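Local coordinates for protein UDP-N-acetylmuramate--L-alanine ligase (Thermotoga maritima, PDB 1J6U) that joins L-alanine to UDP-N-acetylmuramate at the cost of ATP, a ligase step in building the peptidoglycan of the bacterial cell wall, at residues L136-K141 and V299-E304; A253-M258 and H277-A282; T128-A133 and E304-V309; G241-E246 and V285-D290. All coordinates share one frame; numbering follows the deposited sequence.

How the contacts relate
After the N-terminal parallel-sheet domain the chain reaches helix 125-138, which follows the predicted ATP-binding loop and supplies 128-133 to contact 3 and, with the turn after it, 136-141 to contact 1. After most of the large mixed sheet it enters the three-stranded antiparallel sheet, giving 241-246 to contact 4 and 253-258 to contact 2, then helix 276-291, whose first part closes contact 2 and whose later turns close contact 4. Helix 296-305 follows and closes contact 1, and contact 3 closes last, at 304-309. The four loops lie one within another, without crossing: contact 2 innermost, then 4, 1 and 3. Helix 276-291 packs against the small sheet and both helices joined by contacts 1 and 3.

Contact 1: L136-K141 and V299-E304; sequences LKHLRK and VLEALE
His138, the last residue of the helix that follows the predicted ATP-binding P-loop of the Mur ligase middle domain, and Leu139 just after it pack against Val299, Glu301 and Ala302 of helix 296-305. The first helix closes in a Schellman motif with Arg140, at positive phi, as the C-prime residue; the bond from Lys141 N to Leu136 O, 2.8 Å long, marks this turn. The two helices approach closely at His138 and Ala302, whose CA atoms are 6.1 Å apart. With CG swung trans to the backbone N (chi1 -177°), the imidazole of His138 reaches across to the neighbouring helix and lies over the small side chain of Ala302. The methyl CB of Ala302 stands 3.9 Å from the ring centroid, a CH-pi contact over one face, and it also touches His138 CB at 3.6 Å. At the ring edge, nearly in its plane, Glu301 OE1 takes a weak hydrogen bond from His138 NE2, 3.2 Å long but almost straight at 169°. The extended chain of Glu301 crosses that of the histidine at about a right angle, with its carboxylate turned 72° from the ring. Its negative charge would be expected to favour a protonated imidazole. A further tie between the helices runs from His134 NE2 to the carbonyl O of Ala302. Beyond the ring, Leu139, which also rests on Tyr294, extends one branch to the valine, leaving CD1 of Leu139 4.3 Å from CG2 of Val299.

Contact 2: A253-M258 and H277-A282; sequences AEQKAM and HNVLNA
Gln255 reaches from its strand across to Val279, on the first turns of helix 276-291. Its CB points toward the helix, and CG sits between the backbone N and the carbonyl carbon (chi1 63°), from where the extended chain carries the amide over the valine. CD lies 3.4 Å from Val279 CG2, and this methyl sits over one face of the flat amide rather than at its edge. OE1 comes within 3.2 Å of Val279 CG2, a close approach with no hydrogen bond in it; the oxygen is instead bonded by Arg248 NH2. NE2 passes 4.2 Å from Asn278 CB and donates to the carbonyls of Val273 and Gly275, just before the helix. The buried amide thus has partners at both ends, which fix its rotation. Two residues along the strand, Ala257 CB meets the other branch of the same valine, CG1, at 3.9 Å. Asn278, whose ND2 bonds to the carbonyl O of Pro274, lies beside Thr127 of the predicted ATP-binding loop. Strand 255-258 and helix 277-282 run 9.9 Å apart at 52°, a helix-on-sheet layer in which the three-stranded antiparallel sheet of the Mur ligase middle domain covers helix 276-291.

Contact 3: T128-A133 and E304-V309; sequences TTAMVA and EEFRGV
Phe306 slides its ring under the side chain of Met131, a selenomethionine in this crystal. Met131 CG stands 3.6 Å above the ring plane, shifted toward the rim on the side of CE2, and makes a CH-pi contact only 16° off the normal through the centroid. The terminal methyl CE continues past the ring and lies 3.8 Å from Phe306 CD2. Between them the selenium sits obliquely, 5.1 Å from the centroid, in a looser Met-aromatic contact. Phe306 is the residue at which the chain leaves helix 296-305, and its CG, trans to the backbone N (chi1 176°), turns the ring back onto the helix that follows the predicted P-loop. From here the chain heads for strand 314-319 in the sheet of the C-terminal domain, so the ring packs the start of this connection onto the ATP-binding middle domain. The backbone folds over the opposite ring face, where Gly308 N lies 3.5 Å above the centre. At the edge, Ala130 CB touches Phe306 CZ at 3.7 Å. That same methyl is pressed against Val309, CB to CG2 at 3.5 Å, tighter than ordinary van der Waals packing. Met151 covers Ala130 and Phe306 from a nearby loop, while His134 meets the ring at an inclined angle.

Contact 4: G241-E246 and V285-D290; sequences GTYTLE and VIALFD
Tyr243 and Ala287 mark the near point between strand 243-245 and helix 285-290, their CA atoms 6.6 Å apart while the two short axes run roughly antiparallel, at 149°. This is strand-on-helix packing within the Mur ligase middle domain, where an outer strand of the three-stranded antiparallel sheet lies along helix 276-291. The tyrosine supplies the whole strand side of the contact. Its ring stands off the strand with CG trans to the carbonyl carbon (chi1 -64°) and lies flat along the helix surface. Ala287 CA sits over one face, offset toward the rim, in a CH-pi contact 4.0 Å from the centroid, and the methyl of that residue presses closer, CB to Tyr243 CD1 at 3.4 Å. Ile286 CG2 lies on the same side of the ring plane, obliquely, 4.2 Å from Tyr243 CD2. At its far end the phenol donates to Asp290, one helical turn beyond Ile286. The carboxylate is a shared acceptor: OD2 also forms a salt bridge with Lys261 NZ, and OD1 is hydrogen-bonded to Tyr266 OH, so both oxygens are engaged and the group's rotation is fixed. Ring and carboxylate planes stand 73° apart, and Tyr243 OH meets Asp290 OD2 on its anti side at a short 2.5 Å.

Contact 1: L136-K141 and V299-E304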
# COMPACT_ATOMS: atom_id res chain seq x y z
N LEU A 136 -11.36 -1.60 -13.22
CA LEU A 136 -12.77 -1.92 -13.06
C LEU A 136 -13.62 -0.64 -13.00
O LEU A 136 -14.72 -0.57 -13.56
CB LEU A 136 -12.97 -2.78 -11.80
CG LEU A 136 -13.17 -4.30 -11.93
CD1 LEU A 136 -13.16 -4.73 -13.40
CD2 LEU A 136 -12.13 -5.04 -11.14
N LYS A 137 -13.14 0.40 -12.36
CA LYS A 137 -13.96 1.60 -12.32
C LYS A 137 -14.02 2.26 -13.70
O LYS A 137 -15.06 2.77 -14.10
CB LYS A 137 -13.40 2.60 -11.30
CG LYS A 137 -13.78 2.31 -9.85
CD LYS A 137 -12.88 3.09 -8.85
CE LYS A 137 -12.92 4.62 -9.01
NZ LYS A 137 -14.27 5.25 -8.92
N HIS A 138 -12.90 2.23 -14.43
CA HIS A 138 -12.83 2.87 -15.73
C HIS A 138 -13.73 2.17 -16.67
O HIS A 138 -14.36 2.80 -17.51
CB HIS A 138 -11.43 2.83 -16.27
CG HIS A 138 -11.27 3.52 -17.59
ND1 HIS A 138 -11.18 4.89 -17.70
CD2 HIS A 138 -11.08 3.03 -18.84
CE1 HIS A 138 -10.93 5.21 -18.95
NE2 HIS A 138 -10.86 4.10 -19.66
N LEU A 139 -13.80 0.85 -16.51
CA LEU A 139 -14.65 0.03 -17.34
C LEU A 139 -16.06 0.11 -16.87
O LEU A 139 -16.88 -0.71 -17.27
CB LEU A 139 -14.24 -1.42 -17.28
CG LEU A 139 -12.87 -1.64 -17.89
CD1 LEU A 139 -12.64 -3.12 -17.97
CD2 LEU A 139 -12.78 -1.01 -19.24
N ARG A 140 -16.32 1.09 -16.01
CA ARG A 140 -17.63 1.30 -15.42
C ARG A 140 -18.23 -0.01 -14.85
O ARG A 140 -19.39 -0.30 -15.03
CB ARG A 140 -18.56 1.95 -16.45
CG ARG A 140 -17.97 3.29 -16.96
CD ARG A 140 -18.89 4.06 -17.91
N LYS A 141 -17.42 -0.81 -14.16
CA LYS A 141 -17.91 -2.05 -13.58
C LYS A 141 -18.40 -1.77 -12.15
O LYS A 141 -18.91 -2.67 -11.48
CB LYS A 141 -16.83 -3.11 -13.57
CG LYS A 141 -16.33 -3.51 -14.95
CD LYS A 141 -17.49 -4.01 -15.80
CE LYS A 141 -17.07 -5.10 -16.79
NZ LYS A 141 -16.81 -6.44 -16.14
N VAL A 299 -8.50 -0.99 -20.95
CA VAL A 299 -7.70 -1.37 -19.80
C VAL A 299 -6.39 -0.58 -19.81
O VAL A 299 -5.95 -0.14 -18.77
CB VAL A 299 -7.39 -2.88 -19.78
CG1 VAL A 299 -6.35 -3.25 -18.70
CG2 VAL A 299 -8.66 -3.63 -19.49
N LEU A 300 -5.80 -0.40 -20.98
CA LEU A 300 -4.54 0.34 -21.12
C LEU A 300 -4.71 1.85 -20.97
O LEU A 300 -3.79 2.55 -20.57
CB LEU A 300 -3.88 0.02 -22.45
CG LEU A 300 -3.29 -1.40 -22.52
CD1 LEU A 300 -2.92 -1.77 -23.95
CD2 LEU A 300 -2.08 -1.47 -21.64
N GLU A 301 -5.87 2.33 -21.33
CA GLU A 301 -6.19 3.75 -21.23
C GLU A 301 -6.27 4.07 -19.72
O GLU A 301 -5.73 5.08 -19.24
CB GLU A 301 -7.53 3.96 -21.94
CG GLU A 301 -8.09 5.35 -21.95
CD GLU A 301 -9.44 5.37 -22.68
OE1 GLU A 301 -10.08 4.29 -22.76
OE2 GLU A 301 -9.86 6.45 -23.15
N ALA A 302 -6.91 3.18 -18.99
CA ALA A 302 -7.07 3.32 -17.57
C ALA A 302 -5.69 3.22 -16.91
O ALA A 302 -5.33 4.04 -16.05
CB ALA A 302 -7.98 2.22 -17.07
N LEU A 303 -4.89 2.23 -17.30
CA LEU A 303 -3.61 2.10 -16.67
C LEU A 303 -2.78 3.32 -16.92
O LEU A 303 -2.01 3.76 -16.07
CB LEU A 303 -2.86 0.85 -17.12
CG LEU A 303 -3.38 -0.48 -16.53
CD1 LEU A 303 -2.61 -1.60 -17.19
CD2 LEU A 303 -3.24 -0.53 -15.00
N GLU A 304 -2.94 3.90 -18.09
CA GLU A 304 -2.13 5.07 -18.39
C GLU A 304 -2.52 6.23 -17.47
O GLU A 304 -1.68 7.02 -17.06
CB GLU A 304 -2.29 5.46 -19.85
CG GLU A 304 -1.53 6.71 -20.20
CD GLU A 304 -1.31 6.86 -21.68
OE1 GLU A 304 -2.25 6.53 -22.46
OE2 GLU A 304 -0.21 7.32 -22.07

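Contact 2: A253-M258 and H277-A282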
# COMPACT_ATOMS: atom_id res chain seq x y z
N ALA A 253 7.70 12.37 -17.42
CA ALA A 253 6.25 12.35 -17.30
C ALA A 253 5.61 10.95 -17.35
O ALA A 253 4.47 10.78 -16.93
CB ALA A 253 5.64 13.23 -18.37
N GLU A 254 6.32 9.95 -17.84
CA GLU A 254 5.69 8.65 -17.97
C GLU A 254 6.74 7.68 -18.28
O GLU A 254 7.89 8.05 -18.54
CB GLU A 254 4.71 8.64 -19.15
CG GLU A 254 5.37 9.23 -20.43
CD GLU A 254 4.67 8.89 -21.73
OE1 GLU A 254 3.44 9.12 -21.87
OE2 GLU A 254 5.37 8.41 -22.65
N GLN A 255 6.35 6.41 -18.25
CA GLN A 255 7.29 5.38 -18.63
C GLN A 255 6.50 4.48 -19.57
O GLN A 255 5.27 4.35 -19.43
CB GLN A 255 7.83 4.64 -17.39
CG GLN A 255 6.77 3.91 -16.62
CD GLN A 255 7.36 3.04 -15.54
OE1 GLN A 255 8.44 2.46 -15.70
NE2 GLN A 255 6.65 2.93 -14.42
N LYS A 256 7.20 3.91 -20.56
CA LYS A 256 6.60 3.03 -21.57
C LYS A 256 7.24 1.66 -21.52
O LYS A 256 8.41 1.52 -21.19
CB LYS A 256 6.82 3.60 -22.99
CG LYS A 256 5.78 4.62 -23.44
CD LYS A 256 6.19 5.31 -24.76
CE LYS A 256 5.16 6.36 -25.22
NZ LYS A 256 5.66 7.29 -26.32
N ALA A 257 6.46 0.63 -21.86
CA ALA A 257 6.99 -0.72 -21.87
C ALA A 257 6.34 -1.53 -23.00
O ALA A 257 5.12 -1.48 -23.22
CB ALA A 257 6.76 -1.42 -20.50
N MSE A 258 7.19 -2.22 -23.75
CA MSE A 258 6.73 -3.10 -24.83
C MSE A 258 6.43 -4.45 -24.19
O MSE A 258 7.32 -5.10 -23.64
CB MSE A 258 7.83 -3.27 -25.89
CG MSE A 258 7.51 -2.65 -27.24
SE MSE A 258 5.72 -3.17 -27.79
CE MSE A 258 5.17 -1.38 -28.27
N HIS A 277 9.06 -1.35 -10.82
CA HIS A 277 8.12 -2.23 -10.17
C HIS A 277 6.67 -1.93 -10.49
O HIS A 277 5.83 -2.83 -10.47
CB HIS A 277 8.40 -2.29 -8.66
CG HIS A 277 9.72 -2.93 -8.34
ND1 HIS A 277 10.01 -3.49 -7.11
CD2 HIS A 277 10.81 -3.15 -9.12
CE1 HIS A 277 11.22 -4.03 -7.15
NE2 HIS A 277 11.72 -3.84 -8.36
N ASN A 278 6.37 -0.68 -10.80
CA ASN A 278 5.00 -0.40 -11.17
C ASN A 278 4.67 -1.04 -12.54
O ASN A 278 3.50 -1.32 -12.83
CB ASN A 278 4.75 1.10 -11.19
CG ASN A 278 4.35 1.62 -9.84
OD1 ASN A 278 3.65 0.96 -9.08
ND2 ASN A 278 4.77 2.83 -9.53
N VAL A 279 5.69 -1.24 -13.38
CA VAL A 279 5.49 -1.87 -14.66
C VAL A 279 5.11 -3.33 -14.38
O VAL A 279 4.17 -3.85 -14.94
CB VAL A 279 6.76 -1.82 -15.51
CG1 VAL A 279 6.56 -2.63 -16.76
CG2 VAL A 279 7.05 -0.36 -15.91
N LEU A 280 5.84 -3.97 -13.47
CA LEU A 280 5.53 -5.34 -13.09
C LEU A 280 4.12 -5.43 -12.51
O LEU A 280 3.39 -6.35 -12.82
CB LEU A 280 6.58 -5.86 -12.11
CG LEU A 280 7.68 -6.77 -12.69
CD1 LEU A 280 7.97 -6.47 -14.14
CD2 LEU A 280 8.92 -6.60 -11.87
N ASN A 281 3.72 -4.45 -11.71
CA ASN A 281 2.39 -4.44 -11.13
C ASN A 281 1.34 -4.26 -12.24
O ASN A 281 0.25 -4.80 -12.16
CB ASN A 281 2.20 -3.28 -10.11
CG ASN A 281 3.11 -3.41 -8.88
OD1 ASN A 281 3.49 -4.51 -8.46
ND2 ASN A 281 3.44 -2.26 -8.29
N ALA A 282 1.65 -3.41 -13.21
CA ALA A 282 0.75 -3.18 -14.31
C ALA A 282 0.69 -4.47 -15.18
O ALA A 282 -0.39 -4.85 -15.61
CB ALA A 282 1.23 -2.02 -15.12

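Contact 3: T128-A133 and E304-V309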
# COMPACT_ATOMS: atom_id res chain seq x y z
N THR A 128 -1.04 -2.69 -6.99
CA THR A 128 -1.67 -3.63 -7.92
C THR A 128 -3.17 -3.65 -7.68
O THR A 128 -3.97 -3.57 -8.63
CB THR A 128 -1.07 -5.02 -7.77
OG1 THR A 128 0.30 -4.97 -8.18
CG2 THR A 128 -1.85 -6.05 -8.64
N THR A 129 -3.55 -3.72 -6.41
CA THR A 129 -4.97 -3.68 -6.08
C THR A 129 -5.61 -2.38 -6.54
O THR A 129 -6.74 -2.38 -7.02
CB THR A 129 -5.19 -3.75 -4.57
OG1 THR A 129 -4.52 -4.89 -4.04
CG2 THR A 129 -6.66 -3.83 -4.28
N ALA A 130 -4.90 -1.27 -6.39
CA ALA A 130 -5.45 0.02 -6.77
C ALA A 130 -5.63 0.05 -8.29
O ALA A 130 -6.63 0.57 -8.82
CB ALA A 130 -4.54 1.17 -6.25
N MSE A 131 -4.66 -0.55 -8.98
CA MSE A 131 -4.73 -0.63 -10.44
C MSE A 131 -5.98 -1.43 -10.87
O MSE A 131 -6.75 -0.96 -11.71
CB MSE A 131 -3.47 -1.26 -10.99
CG MSE A 131 -2.32 -0.35 -10.98
SE MSE A 131 -0.74 -1.23 -11.57
CE MSE A 131 0.30 0.33 -12.06
N VAL A 132 -6.18 -2.62 -10.28
CA VAL A 132 -7.32 -3.47 -10.57
C VAL A 132 -8.59 -2.68 -10.34
O VAL A 132 -9.45 -2.62 -11.23
CB VAL A 132 -7.33 -4.74 -9.67
CG1 VAL A 132 -8.63 -5.57 -9.92
CG2 VAL A 132 -6.13 -5.58 -9.99
N ALA A 133 -8.71 -2.08 -9.16
CA ALA A 133 -9.87 -1.28 -8.83
C ALA A 133 -10.04 -0.14 -9.85
O ALA A 133 -11.15 0.14 -10.30
CB ALA A 133 -9.72 -0.68 -7.41
N GLU A 304 -2.94 3.90 -18.09
CA GLU A 304 -2.13 5.07 -18.39
C GLU A 304 -2.52 6.23 -17.47
O GLU A 304 -1.68 7.02 -17.06
CB GLU A 304 -2.29 5.46 -19.85
CG GLU A 304 -1.53 6.71 -20.20
CD GLU A 304 -1.31 6.86 -21.68
OE1 GLU A 304 -2.25 6.53 -22.46
OE2 GLU A 304 -0.21 7.32 -22.07
N GLU A 305 -3.79 6.30 -17.12
CA GLU A 305 -4.32 7.36 -16.27
C GLU A 305 -4.21 7.11 -14.75
O GLU A 305 -4.44 8.00 -13.98
CB GLU A 305 -5.80 7.59 -16.65
CG GLU A 305 -6.01 8.40 -17.94
CD GLU A 305 -7.48 8.36 -18.46
OE1 GLU A 305 -8.39 8.10 -17.64
OE2 GLU A 305 -7.71 8.59 -19.68
N PHE A 306 -3.85 5.90 -14.35
CA PHE A 306 -3.77 5.54 -12.95
C PHE A 306 -2.91 6.53 -12.22
O PHE A 306 -1.79 6.72 -12.62
CB PHE A 306 -3.16 4.16 -12.84
CG PHE A 306 -2.93 3.72 -11.45
CD1 PHE A 306 -4.01 3.62 -10.55
CD2 PHE A 306 -1.66 3.37 -11.03
CE1 PHE A 306 -3.80 3.17 -9.27
CE2 PHE A 306 -1.43 2.91 -9.76
CZ PHE A 306 -2.50 2.81 -8.86
N ARG A 307 -3.42 7.13 -11.15
CA ARG A 307 -2.66 8.14 -10.44
C ARG A 307 -1.80 7.72 -9.26
O ARG A 307 -1.02 8.51 -8.74
CB ARG A 307 -3.55 9.35 -10.12
CG ARG A 307 -3.86 10.13 -11.43
CD ARG A 307 -4.77 11.35 -11.28
N GLY A 308 -1.90 6.45 -8.90
CA GLY A 308 -1.05 5.94 -7.83
C GLY A 308 -1.72 5.96 -6.49
O GLY A 308 -2.83 6.50 -6.31
N VAL A 309 -1.04 5.39 -5.52
CA VAL A 309 -1.54 5.32 -4.16
C VAL A 309 -0.68 6.20 -3.31
O VAL A 309 0.54 6.19 -3.49
CB VAL A 309 -1.38 3.93 -3.61
CG1 VAL A 309 -1.84 3.88 -2.10
CG2 VAL A 309 -2.13 2.98 -4.48

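Contact 4: G241-E246 and V285-D290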
# COMPACT_ATOMS: atom_id res chain seq x y z
N GLY A 241 7.99 -15.77 -18.50
CA GLY A 241 6.59 -15.72 -18.09
C GLY A 241 5.64 -15.57 -19.26
O GLY A 241 6.07 -15.36 -20.39
N THR A 242 4.34 -15.69 -19.01
CA THR A 242 3.36 -15.54 -20.08
C THR A 242 3.46 -14.11 -20.66
O THR A 242 3.51 -13.91 -21.87
CB THR A 242 1.92 -15.73 -19.58
OG1 THR A 242 1.84 -16.90 -18.77
CG2 THR A 242 0.94 -15.85 -20.76
N TYR A 243 3.43 -13.12 -19.78
CA TYR A 243 3.55 -11.74 -20.23
C TYR A 243 4.94 -11.36 -19.83
O TYR A 243 5.38 -11.60 -18.70
CB TYR A 243 2.52 -10.87 -19.56
CG TYR A 243 1.16 -11.31 -19.99
CD1 TYR A 243 0.49 -12.32 -19.31
CD2 TYR A 243 0.57 -10.77 -21.12
CE1 TYR A 243 -0.71 -12.78 -19.77
CE2 TYR A 243 -0.63 -11.21 -21.58
CZ TYR A 243 -1.27 -12.22 -20.91
OH TYR A 243 -2.46 -12.69 -21.39
N THR A 244 5.62 -10.75 -20.79
CA THR A 244 7.02 -10.39 -20.66
C THR A 244 7.34 -8.95 -21.12
O THR A 244 6.55 -8.31 -21.83
CB THR A 244 7.79 -11.50 -21.44
OG1 THR A 244 8.36 -12.41 -20.48
CG2 THR A 244 8.81 -10.97 -22.40
N LEU A 245 8.48 -8.43 -20.68
CA LEU A 245 8.91 -7.08 -21.05
C LEU A 245 9.96 -7.11 -22.12
O LEU A 245 11.04 -7.68 -21.93
CB LEU A 245 9.49 -6.35 -19.86
CG LEU A 245 8.47 -6.05 -18.79
CD1 LEU A 245 9.14 -5.26 -17.68
CD2 LEU A 245 7.35 -5.23 -19.41
N GLU A 246 9.68 -6.50 -23.26
CA GLU A 246 10.69 -6.51 -24.28
C GLU A 246 11.56 -5.27 -24.14
O GLU A 246 12.76 -5.33 -24.33
CB GLU A 246 10.04 -6.57 -25.65
CG GLU A 246 11.00 -6.15 -26.74
CD GLU A 246 10.36 -6.14 -28.10
OE1 GLU A 246 9.12 -5.92 -28.15
OE2 GLU A 246 11.08 -6.33 -29.10
N VAL A 285 -1.59 -6.84 -13.84
CA VAL A 285 -2.95 -6.41 -14.09
C VAL A 285 -3.39 -6.80 -15.52
O VAL A 285 -4.47 -7.33 -15.74
CB VAL A 285 -3.10 -4.87 -13.88
CG1 VAL A 285 -4.48 -4.40 -14.41
CG2 VAL A 285 -3.01 -4.55 -12.34
N ILE A 286 -2.54 -6.47 -16.48
CA ILE A 286 -2.77 -6.80 -17.85
C ILE A 286 -2.99 -8.32 -17.97
O ILE A 286 -3.90 -8.78 -18.64
CB ILE A 286 -1.54 -6.40 -18.65
CG1 ILE A 286 -1.63 -4.93 -18.99
CG2 ILE A 286 -1.41 -7.23 -19.94
CD1 ILE A 286 -0.27 -4.37 -19.43
N ALA A 287 -2.16 -9.10 -17.29
CA ALA A 287 -2.26 -10.52 -17.35
C ALA A 287 -3.60 -11.00 -16.86
O ALA A 287 -4.19 -11.89 -17.46
CB ALA A 287 -1.13 -11.19 -16.54
N LEU A 288 -4.09 -10.41 -15.78
CA LEU A 288 -5.37 -10.84 -15.27
C LEU A 288 -6.51 -10.56 -16.26
O LEU A 288 -7.23 -11.46 -16.66
CB LEU A 288 -5.69 -10.14 -13.94
CG LEU A 288 -7.10 -10.39 -13.40
CD1 LEU A 288 -7.18 -11.84 -12.97
CD2 LEU A 288 -7.41 -9.49 -12.25
N PHE A 289 -6.67 -9.30 -16.63
CA PHE A 289 -7.71 -8.87 -17.53
C PHE A 289 -7.69 -9.47 -18.94
O PHE A 289 -8.76 -9.75 -19.52
CB PHE A 289 -7.73 -7.35 -17.59
CG PHE A 289 -8.37 -6.74 -16.40
CD1 PHE A 289 -7.61 -6.20 -15.36
CD2 PHE A 289 -9.74 -6.79 -16.28
CE1 PHE A 289 -8.22 -5.73 -14.21
CE2 PHE A 289 -10.37 -6.31 -15.13
CZ PHE A 289 -9.61 -5.78 -14.09
N ASP A 290 -6.49 -9.65 -19.47
CA ASP A 290 -6.30 -10.28 -20.77
C ASP A 290 -6.79 -11.73 -20.58
O ASP A 290 -7.55 -12.25 -21.38
CB ASP A 290 -4.82 -10.25 -21.14
CG ASP A 290 -4.59 -10.49 -22.64
OD1 ASP A 290 -5.39 -10.01 -23.44
OD2 ASP A 290 -3.59 -11.12 -23.02